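Local coordinates for protein acetyltransferase (PDB 7BYY) that acetylates aminoacyl-tRNAs as the toxin of a toxin-antitoxin system, probably drawing the acetyl group from acetyl-CoA, at residues A[55-60]-A[71-76]; A[96-101]-A[133-138]. The protein carries 1 engineered substitution. One frame throughout, in Å; residues are numbered along the deposited sequence.

Both contacts belong to one mixed beta sheet, their centres about 13 Å apart. Contact 1 pairs strand 55-61 with strand 67-79, and contact 2 pairs the next strand, 94-105, with the segment leading into strand 137-142. Strands 67-79 and 94-105 are themselves neighbours: Tyr76 O lies 2.9 Å from Val97 N and Thr74 O 3.1 Å from Arg99 N, both probable hydrogen bonds. Cys71 SG also packs on Leu100 CD1. In GNAT enzymes acetyl-CoA usually enters where the strands equivalent to 94-105 and 137-142 splay apart, so contact 2 joins the strand pair expected to form that cleft. Both contacts also touch the second subunit.

Contact 1. Residues A[55-60]-A[71-76]; sequences AAKALI and CTFTAY
The ring of Phe73 overlaps Ala55, taking the carbonyl oxygen of that residue over one face and its methyl group near one end. Ala55 O stands 3.3 Å above the ring plane, displaced toward the rim, while Ala55 CB meets Phe73 CE2 and CZ, each at 3.5 Å. The first torsion explains this reach: Phe73 CG sits between the backbone N and the carbonyl carbon (chi1 49°), which swings the ring back across the neighbouring strand. The same two residues form an antiparallel hydrogen-bonded pair, in which Ala55 N donates to Phe73 O at 2.9 Å and Phe73 N returns a more bent bond to Ala55 O. Two residues further on, Lys57 N gives a nearly straight bond to Cys71 O (2.7 Å). Ala56 and Thr72 form the non-hydrogen-bonded pair between, and their methyls meet on the other side of the sheet, Ala56 CB 4.0 Å from Thr72 CG2. On the Phe73 side, Phe122 and His125 of helix 114-132 set their rings against that of Phe73, their planes steeply inclined to it. Leu133 and Pro134 of the second subunit pack on Phe73 and Ala55, respectively, which brings the dimer interface to this spot. Strands 55-61 and 67-79 thus make a beta hairpin in the antiparallel part of the mixed sheet of the GNAT fold.

Contact 2. Residues A[96-101]-A[133-138]; sequences GVVRLV and LPIKGV
Val98, Ile135, Val138 and Leu100 make the apolar centre of this beta-alpha-beta crossover, in which the chain leaves strand 94-105, runs through helix 114-132 and returns as the parallel strand 137-142 of the GNAT fold. Val98 CG2 faces Ile135 CG2 at 4.3 Å, the two methyls meeting where the incoming chain has not yet become a strand. Val138 divides its branches: CG2 leans toward Val98 CB, and CG1, anti to the backbone N (chi1 170°), points along the strand to Leu100 CB at 4.1 Å. Phe122 and Ile129 of helix 114-132 cover Val98, while Ile174 and Ile177 of helix 174-187 pack on Ile135 and Val138. Next to the Val98-Val138 bridge, Val98 N donates to Gly137 O at 3.1 Å, and Val138 CA makes a CA-H...O contact with Val98 O. Val97 lies on the other side of the sheet, its CB against Gly137 O and its CG1 4.1 Å from Lys136 CB. Further out, Gly96 O accepts a nearly straight bond from Lys136 N (2.8 Å, 168°), so the loop is tied to strand 94-105 before Gly137 begins the new strand. Ile135 N hydrogen-bonds His130 ND1. Beyond its bend at chi2, the Lys136 chain runs extended to the subunit interface, where NZ hydrogen-bonds Asn51 O and forms a salt bridge with Asp53 OD2, both of the second subunit.

Contact 1. Residues A[55-60]-A[71-76]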
ATOM      1  N   ALA A  55       1.647  -1.598  10.263  1.00 30.26           N
ATOM      2  CA  ALA A  55       2.812  -0.835  10.679  1.00 33.43           C
ATOM      3  C   ALA A  55       2.407   0.132  11.782  1.00 37.14           C
ATOM      4  O   ALA A  55       1.250   0.554  11.863  1.00 36.79           O
ATOM      5  CB  ALA A  55       3.428  -0.064   9.512  1.00 35.63           C
ATOM      6  N   ALA A  56       3.368   0.479  12.634  1.00 40.16           N
ATOM      7  CA  ALA A  56       3.105   1.305  13.802  1.00 40.73           C
ATOM      8  C   ALA A  56       4.058   2.488  13.845  1.00 42.46           C
ATOM      9  O   ALA A  56       5.257   2.347  13.583  1.00 41.02           O
ATOM     10  CB  ALA A  56       3.232   0.494  15.097  1.00 42.94           C
ATOM     11  N   LYS A  57       3.512   3.654  14.178  1.00 45.20           N
ATOM     12  CA  LYS A  57       4.283   4.865  14.418  1.00 45.23           C
ATOM     13  C   LYS A  57       4.173   5.229  15.891  1.00 46.06           C
ATOM     14  O   LYS A  57       3.066   5.289  16.437  1.00 47.51           O
ATOM     15  CB  LYS A  57       3.784   6.018  13.547  1.00 48.01           C
ATOM     16  CG  LYS A  57       4.594   6.225  12.286  1.00 53.79           C
ATOM     17  CD  LYS A  57       5.967   6.793  12.602  1.00 59.31           C
ATOM     18  CE  LYS A  57       6.971   6.417  11.526  1.00 60.54           C
ATOM     19  NZ  LYS A  57       6.395   6.585  10.164  1.00 60.95           N
ATOM     20  N   ALA A  58       5.315   5.468  16.530  1.00 44.88           N
ATOM     21  CA  ALA A  58       5.371   5.713  17.962  1.00 42.91           C
ATOM     22  C   ALA A  58       5.842   7.133  18.250  1.00 42.05           C
ATOM     23  O   ALA A  58       6.623   7.715  17.492  1.00 43.77           O
ATOM     24  CB  ALA A  58       6.301   4.712  18.657  1.00 41.65           C
ATOM     25  N   LEU A  59       5.351   7.681  19.359  1.00 40.05           N
ATOM     26  CA  LEU A  59       5.816   8.954  19.899  1.00 36.80           C
ATOM     27  C   LEU A  59       6.503   8.672  21.227  1.00 36.01           C
ATOM     28  O   LEU A  59       5.841   8.351  22.219  1.00 36.70           O
ATOM     29  CB  LEU A  59       4.661   9.934  20.079  1.00 37.07           C
ATOM     30  CG  LEU A  59       4.451  10.925  18.940  1.00 36.70           C
ATOM     31  CD1 LEU A  59       3.639  12.116  19.417  1.00 34.64           C
ATOM     32  CD2 LEU A  59       5.788  11.366  18.368  1.00 38.89           C
ATOM     33  N   ILE A  60       7.825   8.793  21.245  1.00 35.80           N
ATOM     34  CA  ILE A  60       8.635   8.471  22.412  1.00 38.02           C
ATOM     35  C   ILE A  60       9.188   9.762  22.997  1.00 42.41           C
ATOM     36  O   ILE A  60       9.575  10.676  22.259  1.00 41.56           O
ATOM     37  CB  ILE A  60       9.773   7.497  22.047  1.00 35.93           C
ATOM     38  CG1 ILE A  60       9.214   6.283  21.297  1.00 32.12           C
ATOM     39  CG2 ILE A  60      10.538   7.065  23.292  1.00 35.64           C
ATOM     40  CD1 ILE A  60       8.111   5.555  22.040  1.00 31.95           C
ATOM     41  N   CYS A  71       0.234   4.674  16.712  1.00 41.33           N
ATOM     42  CA  CYS A  71      -0.520   4.874  15.479  1.00 40.07           C
ATOM     43  C   CYS A  71      -0.270   3.685  14.564  1.00 38.73           C
ATOM     44  O   CYS A  71       0.840   3.532  14.047  1.00 40.95           O
ATOM     45  CB  CYS A  71      -0.106   6.176  14.814  1.00 38.51           C
ATOM     46  SG  CYS A  71      -0.694   6.324  13.136  1.00 38.32           S
ATOM     47  N   THR A  72      -1.292   2.860  14.352  1.00 35.88           N
ATOM     48  CA  THR A  72      -1.174   1.678  13.511  1.00 37.23           C
ATOM     49  C   THR A  72      -2.009   1.838  12.247  1.00 40.09           C
ATOM     50  O   THR A  72      -3.077   2.458  12.258  1.00 42.15           O
ATOM     51  CB  THR A  72      -1.610   0.411  14.254  1.00 38.83           C
ATOM     52  OG1 THR A  72      -2.951   0.567  14.726  1.00 38.76           O
ATOM     53  CG2 THR A  72      -0.690   0.140  15.438  1.00 40.59           C
ATOM     54  N   PHE A  73      -1.515   1.257  11.155  1.00 40.12           N
ATOM     55  CA  PHE A  73      -2.141   1.437   9.853  1.00 38.02           C
ATOM     56  C   PHE A  73      -1.805   0.245   8.967  1.00 35.81           C
ATOM     57  O   PHE A  73      -0.764  -0.395   9.136  1.00 37.41           O
ATOM     58  CB  PHE A  73      -1.680   2.743   9.200  1.00 36.55           C
ATOM     59  CG  PHE A  73      -0.191   2.933   9.219  1.00 36.43           C
ATOM     60  CD1 PHE A  73       0.442   3.467  10.330  1.00 35.30           C
ATOM     61  CD2 PHE A  73       0.577   2.577   8.122  1.00 37.42           C
ATOM     62  CE1 PHE A  73       1.813   3.641  10.349  1.00 34.63           C
ATOM     63  CE2 PHE A  73       1.948   2.752   8.134  1.00 35.89           C
ATOM     64  CZ  PHE A  73       2.567   3.286   9.251  1.00 34.14           C
ATOM     65  N   THR A  74      -2.707  -0.049   8.031  1.00 33.64           N
ATOM     66  CA  THR A  74      -2.572  -1.168   7.105  1.00 33.05           C
ATOM     67  C   THR A  74      -2.873  -0.690   5.690  1.00 32.13           C
ATOM     68  O   THR A  74      -3.172   0.483   5.454  1.00 31.42           O
ATOM     69  CB  THR A  74      -3.514  -2.326   7.468  1.00 35.41           C
ATOM     70  OG1 THR A  74      -4.852  -1.997   7.069  1.00 35.38           O
ATOM     71  CG2 THR A  74      -3.499  -2.601   8.961  1.00 37.08           C
ATOM     72  N   ALA A  75      -2.797  -1.616   4.741  1.00 34.95           N
ATOM     73  CA  ALA A  75      -3.262  -1.365   3.385  1.00 36.86           C
ATOM     74  C   ALA A  75      -4.721  -1.785   3.259  1.00 38.26           C
ATOM     75  O   ALA A  75      -5.171  -2.733   3.909  1.00 41.15           O
ATOM     76  CB  ALA A  75      -2.406  -2.112   2.361  1.00 35.61           C
ATOM     77  N   TYR A  76      -5.460  -1.069   2.418  1.00 38.14           N
ATOM     78  CA  TYR A  76      -6.903  -1.249   2.356  1.00 41.92           C
ATOM     79  C   TYR A  76      -7.403  -0.772   1.001  1.00 44.19           C
ATOM     80  O   TYR A  76      -6.769   0.053   0.340  1.00 45.44           O
ATOM     81  CB  TYR A  76      -7.597  -0.491   3.493  1.00 45.34           C
ATOM     82  CG  TYR A  76      -9.014  -0.930   3.776  1.00 51.59           C
ATOM     83  CD1 TYR A  76      -9.351  -2.275   3.822  1.00 55.16           C
ATOM     84  CD2 TYR A  76     -10.015   0.004   4.012  1.00 54.80           C
ATOM     85  CE1 TYR A  76     -10.647  -2.677   4.087  1.00 59.81           C
ATOM     86  CE2 TYR A  76     -11.311  -0.388   4.280  1.00 58.04           C
ATOM     87  CZ  TYR A  76     -11.623  -1.729   4.315  1.00 61.86           C
ATOM     88  OH  TYR A  76     -12.915  -2.122   4.579  1.00 66.87           O
TER

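Contact 2. Residues A[96-101]-A[133-138]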
ATOM      1  N   GLY A  96      -7.629   2.151  -3.929  1.00 41.07           N
ATOM      2  CA  GLY A  96      -6.612   1.771  -2.968  1.00 36.73           C
ATOM      3  C   GLY A  96      -6.256   2.940  -2.073  1.00 35.77           C
ATOM      4  O   GLY A  96      -5.975   4.040  -2.555  1.00 37.82           O
ATOM      5  N   VAL A  97      -6.286   2.702  -0.759  1.00 32.75           N
ATOM      6  CA  VAL A  97      -5.996   3.726   0.239  1.00 33.22           C
ATOM      7  C   VAL A  97      -5.180   3.105   1.365  1.00 30.34           C
ATOM      8  O   VAL A  97      -5.030   1.886   1.461  1.00 30.60           O
ATOM      9  CB  VAL A  97      -7.273   4.373   0.825  1.00 33.32           C
ATOM     10  CG1 VAL A  97      -8.096   5.061  -0.260  1.00 31.90           C
ATOM     11  CG2 VAL A  97      -8.097   3.334   1.577  1.00 32.17           C
ATOM     12  N   VAL A  98      -4.663   3.966   2.233  1.00 28.28           N
ATOM     13  CA  VAL A  98      -4.047   3.544   3.484  1.00 30.90           C
ATOM     14  C   VAL A  98      -5.067   3.756   4.592  1.00 35.76           C
ATOM     15  O   VAL A  98      -5.575   4.869   4.771  1.00 37.34           O
ATOM     16  CB  VAL A  98      -2.750   4.317   3.766  1.00 27.65           C
ATOM     17  CG1 VAL A  98      -2.305   4.089   5.205  1.00 25.60           C
ATOM     18  CG2 VAL A  98      -1.661   3.896   2.788  1.00 29.39           C
ATOM     19  N   ARG A  99      -5.383   2.698   5.331  1.00 36.69           N
ATOM     20  CA  ARG A  99      -6.353   2.799   6.412  1.00 39.35           C
ATOM     21  C   ARG A  99      -5.648   3.093   7.728  1.00 39.95           C
ATOM     22  O   ARG A  99      -4.691   2.405   8.097  1.00 39.90           O
ATOM     23  CB  ARG A  99      -7.181   1.520   6.545  1.00 42.27           C
ATOM     24  CG  ARG A  99      -8.137   1.569   7.728  1.00 46.95           C
ATOM     25  CD  ARG A  99      -8.993   0.328   7.832  1.00 53.73           C
ATOM     26  NE  ARG A  99      -8.207  -0.884   7.656  1.00 60.47           N
ATOM     27  CZ  ARG A  99      -8.559  -2.076   8.124  1.00 65.48           C
ATOM     28  NH1 ARG A  99      -9.691  -2.210   8.808  1.00 64.70           N
ATOM     29  NH2 ARG A  99      -7.778  -3.131   7.910  1.00 67.57           N
ATOM     30  N   LEU A 100      -6.124   4.121   8.428  1.00 36.89           N
ATOM     31  CA  LEU A 100      -5.699   4.405   9.793  1.00 36.12           C
ATOM     32  C   LEU A 100      -6.629   3.647  10.731  1.00 39.68           C
ATOM     33  O   LEU A 100      -7.820   3.962  10.825  1.00 43.49           O
ATOM     34  CB  LEU A 100      -5.733   5.906  10.069  1.00 36.04           C
ATOM     35  CG  LEU A 100      -5.045   6.375  11.350  1.00 37.95           C
ATOM     36  CD1 LEU A 100      -3.574   6.029  11.299  1.00 38.50           C
ATOM     37  CD2 LEU A 100      -5.233   7.868  11.554  1.00 38.98           C
ATOM     38  N   VAL A 101      -6.098   2.633  11.409  1.00 39.68           N
ATOM     39  CA  VAL A 101      -6.935   1.777  12.238  1.00 45.51           C
ATOM     40  C   VAL A 101      -6.879   2.144  13.717  1.00 53.08           C
ATOM     41  O   VAL A 101      -7.800   1.783  14.466  1.00 56.73           O
ATOM     42  CB  VAL A 101      -6.571   0.289  12.036  1.00 42.65           C
ATOM     43  CG1 VAL A 101      -6.392  -0.011  10.555  1.00 38.92           C
ATOM     44  CG2 VAL A 101      -5.323  -0.075  12.810  1.00 43.27           C
ATOM     45  N   LEU A 133       3.865   3.228  -3.850  1.00 38.56           N
ATOM     46  CA  LEU A 133       2.595   2.652  -4.265  1.00 41.10           C
ATOM     47  C   LEU A 133       1.517   3.728  -4.223  1.00 45.18           C
ATOM     48  O   LEU A 133       1.196   4.245  -3.144  1.00 48.36           O
ATOM     49  CB  LEU A 133       2.218   1.472  -3.365  1.00 38.91           C
ATOM     50  CG  LEU A 133       0.963   0.685  -3.744  1.00 38.34           C
ATOM     51  CD1 LEU A 133       1.076   0.120  -5.153  1.00 36.72           C
ATOM     52  CD2 LEU A 133       0.723  -0.424  -2.735  1.00 39.50           C
ATOM     53  N   PRO A 134       0.938   4.090  -5.367  1.00 46.15           N
ATOM     54  CA  PRO A 134      -0.055   5.170  -5.380  1.00 43.14           C
ATOM     55  C   PRO A 134      -1.308   4.783  -4.614  1.00 40.84           C
ATOM     56  O   PRO A 134      -1.813   3.664  -4.733  1.00 39.49           O
ATOM     57  CB  PRO A 134      -0.354   5.366  -6.873  1.00 44.06           C
ATOM     58  CG  PRO A 134       0.773   4.683  -7.595  1.00 46.82           C
ATOM     59  CD  PRO A 134       1.179   3.548  -6.710  1.00 46.86           C
ATOM     60  N   ILE A 135      -1.802   5.726  -3.814  1.00 40.65           N
ATOM     61  CA  ILE A 135      -3.043   5.556  -3.076  1.00 42.10           C
ATOM     62  C   ILE A 135      -3.872   6.822  -3.244  1.00 42.79           C
ATOM     63  O   ILE A 135      -3.354   7.893  -3.562  1.00 43.95           O
ATOM     64  CB  ILE A 135      -2.800   5.232  -1.584  1.00 42.62           C
ATOM     65  CG1 ILE A 135      -1.930   6.296  -0.905  1.00 43.25           C
ATOM     66  CG2 ILE A 135      -2.140   3.873  -1.443  1.00 42.34           C
ATOM     67  CD1 ILE A 135      -2.688   7.502  -0.391  1.00 47.89           C
ATOM     68  N   LYS A 136      -5.182   6.682  -3.051  1.00 43.67           N
ATOM     69  CA  LYS A 136      -6.086   7.811  -3.224  1.00 46.81           C
ATOM     70  C   LYS A 136      -6.209   8.672  -1.976  1.00 50.19           C
ATOM     71  O   LYS A 136      -6.552   9.854  -2.088  1.00 49.92           O
ATOM     72  CB  LYS A 136      -7.472   7.317  -3.646  1.00 44.34           C
ATOM     73  CG  LYS A 136      -7.517   6.777  -5.065  1.00 41.51           C
ATOM     74  CD  LYS A 136      -7.085   7.838  -6.058  1.00 40.53           C
ATOM     75  CE  LYS A 136      -7.099   7.307  -7.478  1.00 41.00           C
ATOM     76  NZ  LYS A 136      -6.983   8.421  -8.458  1.00 45.49           N
ATOM     77  N   GLY A 137      -5.930   8.118  -0.802  1.00 54.25           N
ATOM     78  CA  GLY A 137      -6.027   8.891   0.421  1.00 54.41           C
ATOM     79  C   GLY A 137      -5.923   7.989   1.634  1.00 52.00           C
ATOM     80  O   GLY A 137      -5.352   6.901   1.568  1.00 50.91           O
ATOM     81  N   VAL A 138      -6.486   8.464   2.742  1.00 44.37           N
ATOM     82  CA  VAL A 138      -6.476   7.742   4.007  1.00 40.09           C
ATOM     83  C   VAL A 138      -7.913   7.556   4.474  1.00 39.84           C
ATOM     84  O   VAL A 138      -8.692   8.516   4.517  1.00 37.51           O
ATOM     85  CB  VAL A 138      -5.641   8.471   5.075  1.00 38.05           C
ATOM     86  CG1 VAL A 138      -5.842   7.825   6.438  1.00 37.30           C
ATOM     87  CG2 VAL A 138      -4.171   8.461   4.693  1.00 36.20           C
TER